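Local structure of alginate lyase (Paenibacillus sp. FPU-7, 6KFN) at residues Gln15-Asn20 with Asp25-Ala30; Ile186-Val191 with His244-Gly249. The protein probably cleaves alginate by beta-elimination, acting as a lyase on the glycosidic linkages of this uronic acid polysaccharide. One frame throughout, in Å; residues are numbered along the deposited sequence. Where two conformers were deposited one is given.

Contact 1: Gln15-Asn20 with Asp25-Ala30; sequences QSALKN and DDIVLA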
# COMPACT_ATOMS: atom_id res chain seq x y z
N GLN A 15 -17.27 10.03 14.08
CA GLN A 15 -18.06 10.40 12.92
C GLN A 15 -18.30 11.90 12.90
O GLN A 15 -18.20 12.57 11.86
CB GLN A 15 -19.38 9.60 12.94
CG GLN A 15 -20.38 9.93 11.87
CD GLN A 15 -21.34 8.74 11.71
OE1 GLN A 15 -21.74 8.13 12.70
NE2 GLN A 15 -21.65 8.39 10.47
N SER A 16 -18.69 12.47 14.05
CA SER A 16 -18.96 13.91 14.12
C SER A 16 -17.69 14.70 13.86
O SER A 16 -17.73 15.72 13.18
CB SER A 16 -19.55 14.25 15.49
OG SER A 16 -20.80 13.65 15.74
N ALA A 17 -16.57 14.26 14.45
CA ALA A 17 -15.31 14.98 14.29
C ALA A 17 -14.88 14.98 12.83
O ALA A 17 -14.36 15.99 12.33
CB ALA A 17 -14.22 14.36 15.15
N LEU A 18 -15.09 13.88 12.13
CA LEU A 18 -14.76 13.84 10.70
C LEU A 18 -15.69 14.75 9.90
O LEU A 18 -15.23 15.51 9.05
CB LEU A 18 -14.78 12.41 10.18
CG LEU A 18 -13.68 11.52 10.77
CD1 LEU A 18 -13.90 10.07 10.33
CD2 LEU A 18 -12.30 12.00 10.34
N LYS A 19 -16.99 14.71 10.18
CA LYS A 19 -17.95 15.53 9.44
C LYS A 19 -17.61 17.01 9.59
O LYS A 19 -17.74 17.78 8.64
CB LYS A 19 -19.37 15.23 9.91
CG LYS A 19 -20.45 16.02 9.20
CD LYS A 19 -21.85 15.60 9.67
CE LYS A 19 -22.94 16.60 9.30
NZ LYS A 19 -24.29 15.98 9.46
N ASN A 20 -17.16 17.41 10.77
CA ASN A 20 -16.86 18.79 11.11
C ASN A 20 -15.37 19.09 11.06
O ASN A 20 -14.92 20.09 11.63
CB ASN A 20 -17.43 19.09 12.52
CG ASN A 20 -17.23 20.52 13.00
OD1 ASN A 20 -16.68 20.74 14.09
ND2 ASN A 20 -17.79 21.48 12.27
N ASP A 25 -7.18 20.54 12.88
CA ASP A 25 -7.80 19.68 13.88
C ASP A 25 -6.87 18.52 14.24
O ASP A 25 -6.21 17.94 13.38
CB ASP A 25 -9.14 19.11 13.41
CG ASP A 25 -10.31 20.05 13.51
OD1 ASP A 25 -10.16 21.16 14.10
OD2 ASP A 25 -11.39 19.65 13.05
N ASP A 26 -6.91 18.12 15.51
CA ASP A 26 -6.21 16.94 16.05
C ASP A 26 -7.29 16.06 16.68
O ASP A 26 -7.76 16.36 17.77
CB ASP A 26 -5.17 17.40 17.04
CG ASP A 26 -4.22 16.32 17.49
OD1 ASP A 26 -4.12 15.29 16.83
OD2 ASP A 26 -3.53 16.57 18.53
N ILE A 27 -7.67 15.01 15.95
CA ILE A 27 -8.69 14.06 16.37
C ILE A 27 -7.95 12.90 17.03
O ILE A 27 -7.23 12.15 16.36
CB ILE A 27 -9.54 13.60 15.19
CG1 ILE A 27 -10.18 14.80 14.48
CG2 ILE A 27 -10.57 12.59 15.67
CD1 ILE A 27 -10.83 14.43 13.14
N VAL A 28 -8.11 12.79 18.35
CA VAL A 28 -7.28 11.93 19.19
C VAL A 28 -8.15 10.81 19.73
O VAL A 28 -9.08 11.06 20.50
CB VAL A 28 -6.61 12.72 20.32
CG1 VAL A 28 -5.66 11.81 21.08
CG2 VAL A 28 -5.88 13.96 19.78
N LEU A 29 -7.87 9.58 19.31
CA LEU A 29 -8.72 8.43 19.59
C LEU A 29 -8.19 7.62 20.77
O LEU A 29 -7.00 7.29 20.86
CB LEU A 29 -8.82 7.56 18.36
CG LEU A 29 -9.36 8.26 17.11
CD1 LEU A 29 -9.60 7.26 16.01
CD2 LEU A 29 -10.61 9.05 17.43
N ALA A 30 -9.09 7.32 21.71
CA ALA A 30 -8.70 6.66 22.95
C ALA A 30 -8.08 5.29 22.72
O ALA A 30 -8.55 4.49 21.92
CB ALA A 30 -9.95 6.50 23.83
O HOH W 1 -13.22 17.76 14.11
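I27 of strand 25-29 packs its branched side chain against A17 and L18 of helix 11-19, at the N-terminal end of the right-handed parallel beta-helix. Strand 4-8 runs parallel to strand 25-29, and the helix connects the two. From CB of I27 the side chain forks into two arms that both reach A17. Methyl CG2 lies 4.1 Å from A17 CB, and CG1 is equally near that same carbon. CG1 stands beside the backbone N (chi1 -57°), and the second torsion (169°) extends the arm so that CD1 reaches the helix. CD1 ends 3.9 Å from both A17 CB and, in van der Waals contact, A17 O, and 4.0 Å from L18 CD2. The L18 and I27 side chains cross at about a right angle, meeting through single methyl groups. I6 and L14 also touch I27, placing strand 4-8 and an earlier turn of the helix around this apolar contact. An alanine at I27 would take away CG2, CG1 and CD1, and would probably open a gap against A17 CB while depriving L18 CD2 of its partner across the contact. R4 joins both segments, forming a salt bridge to D25 OD1 and a hydrogen bond to N20 OD1. D25 OD2 accepts a hydrogen bond from K22 N. One water completes the link, donating to both A17 O and D25 OD2, at 2.8 Å from each oxygen.

Contact 2: Ile186-Val191 with His244-Gly249; sequences IKEGTV and HVQVAG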
# COMPACT_ATOMS: atom_id res chain seq x y z
N ILE A 186 1.71 -1.97 -8.58
CA ILE A 186 1.84 -0.60 -9.09
C ILE A 186 1.22 -0.59 -10.49
O ILE A 186 1.79 -1.18 -11.41
CB ILE A 186 3.30 -0.17 -9.11
CG1 ILE A 186 3.91 -0.24 -7.71
CG2 ILE A 186 3.42 1.22 -9.70
CD1 ILE A 186 5.40 0.01 -7.64
N LYS A 187 0.06 0.04 -10.65
CA LYS A 187 -0.66 -0.08 -11.89
C LYS A 187 -0.13 0.81 -13.01
O LYS A 187 0.44 1.89 -12.81
CB LYS A 187 -2.14 0.26 -11.68
CG LYS A 187 -2.85 -0.74 -10.76
CD LYS A 187 -2.79 -2.15 -11.37
CE LYS A 187 -3.50 -3.23 -10.63
NZ LYS A 187 -3.26 -4.59 -11.17
N GLU A 188 -0.41 0.34 -14.22
CA GLU A 188 -0.28 1.16 -15.41
C GLU A 188 -0.98 2.49 -15.19
O GLU A 188 -2.07 2.57 -14.63
CB GLU A 188 -0.86 0.42 -16.63
CG GLU A 188 -2.34 0.01 -16.54
CD GLU A 188 -2.64 -1.38 -15.96
OE1 GLU A 188 -1.89 -1.86 -15.07
OE2 GLU A 188 -3.65 -1.96 -16.43
N GLY A 189 -0.35 3.55 -15.71
CA GLY A 189 -0.85 4.91 -15.59
C GLY A 189 -0.25 5.72 -14.47
O GLY A 189 -0.33 6.94 -14.50
N THR A 190 0.32 5.03 -13.46
CA THR A 190 0.98 5.72 -12.36
C THR A 190 2.42 6.03 -12.73
O THR A 190 3.07 5.28 -13.47
CB THR A 190 0.95 4.88 -11.07
OG1 THR A 190 1.81 3.72 -11.18
CG2 THR A 190 -0.45 4.49 -10.67
N VAL A 191 2.92 7.14 -12.18
CA VAL A 191 4.28 7.60 -12.40
C VAL A 191 4.94 7.90 -11.07
O VAL A 191 4.38 8.60 -10.25
CB VAL A 191 4.28 8.84 -13.31
CG1 VAL A 191 5.60 9.42 -13.46
CG2 VAL A 191 3.66 8.53 -14.67
N HIS A 244 5.60 -5.40 -16.10
CA HIS A 244 4.72 -5.79 -17.22
C HIS A 244 4.24 -4.56 -17.94
O HIS A 244 4.07 -3.49 -17.33
CB HIS A 244 3.49 -6.57 -16.72
CG HIS A 244 3.76 -7.94 -16.21
ND1 HIS A 244 4.00 -8.22 -14.88
CD2 HIS A 244 3.77 -9.13 -16.85
CE1 HIS A 244 4.16 -9.54 -14.74
NE2 HIS A 244 4.02 -10.10 -15.92
N VAL A 245 3.93 -4.74 -19.24
CA VAL A 245 3.35 -3.71 -20.09
C VAL A 245 1.88 -4.05 -20.36
O VAL A 245 1.57 -4.95 -21.15
CB VAL A 245 4.13 -3.61 -21.41
CG1 VAL A 245 3.56 -2.47 -22.25
CG2 VAL A 245 5.61 -3.38 -21.15
N GLN A 246 0.97 -3.31 -19.73
CA GLN A 246 -0.45 -3.46 -19.96
C GLN A 246 -0.98 -2.56 -21.05
O GLN A 246 -2.03 -2.85 -21.65
CB GLN A 246 -1.21 -3.17 -18.67
CG GLN A 246 -0.88 -4.09 -17.54
CD GLN A 246 -0.83 -5.58 -17.91
OE1 GLN A 246 0.25 -6.17 -18.12
NE2 GLN A 246 -2.00 -6.15 -18.04
N VAL A 247 -0.30 -1.43 -21.27
CA VAL A 247 -0.60 -0.41 -22.26
C VAL A 247 0.74 0.03 -22.79
O VAL A 247 1.68 0.19 -22.00
CB VAL A 247 -1.35 0.79 -21.60
CG1 VAL A 247 -1.56 1.90 -22.62
CG2 VAL A 247 -2.63 0.35 -20.98
N ALA A 248 0.89 0.16 -24.12
CA ALA A 248 2.19 0.51 -24.67
C ALA A 248 2.78 1.75 -23.99
O ALA A 248 2.07 2.73 -23.72
CB ALA A 248 2.10 0.73 -26.17
N GLY A 249 4.09 1.70 -23.74
CA GLY A 249 4.77 2.80 -23.12
C GLY A 249 4.65 2.86 -21.62
O GLY A 249 5.20 3.79 -21.01
O HOH W 2 -4.11 -4.48 -17.34
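The carboxylate of E188 turns one flat face to the aliphatic start of Q246: CB of Q246 stands over that face, 3.5 Å from E188 CD, and CG lies over the same face, 3.5 Å from E188 OE1. The Q246 amide is not stacked on the carboxylate; the two planes are 56° apart, and the bend at chi2 (-46°) turns the amide off the carboxylate. A water spans the remaining distance. It donates to E188 OE2 at 2.7 Å, from a position tilted out of the carboxylate plane toward the Q246 side, and accepts from Q246 NE2 at 2.8 Å. OE2 also receives a hydrogen bond from K155 N, while K155 NZ donates to Q246 O, so K155 serves both loops. D154 OD1 lies close to OE2. Nearer the E188 backbone, CG comes only to 4.5 Å from V247 CG2. E188 itself sits in a type II beta turn from K187 to T190, with G189 at a positive phi. K187 O accepts two bonds there, from T190 N at 3.2 Å and from T190 OG1 at 2.8 Å, the hydroxyl approaching in the carbonyl plane. K187 NZ hydrogen-bonds D185 OD2. The two loops follow strands 184-186 and 241-243, which have strand 215-217 between them in the ten-strand parallel sheet, and so they meet from coils two steps apart along a right-handed parallel beta-helix.

Overall arrangement
The two contacts occupy opposite sides of the chain's centre, the centre of contact 1 about 24 Å and that of contact 2 about 17 Å from it. Their own centres are about 37 Å apart and their nearest atoms about 25 Å, so they do not touch. Contact 1 is local in sequence; contact 2 links loops 53 residues apart at their closest ends. Sodium lies near contact 2: the Q246 side chain is about 9 Å from a bound ion. D185, a ligand of one sodium ion, directly precedes 186-191, and Q242, a ligand of the other, lies two residues before 244-249.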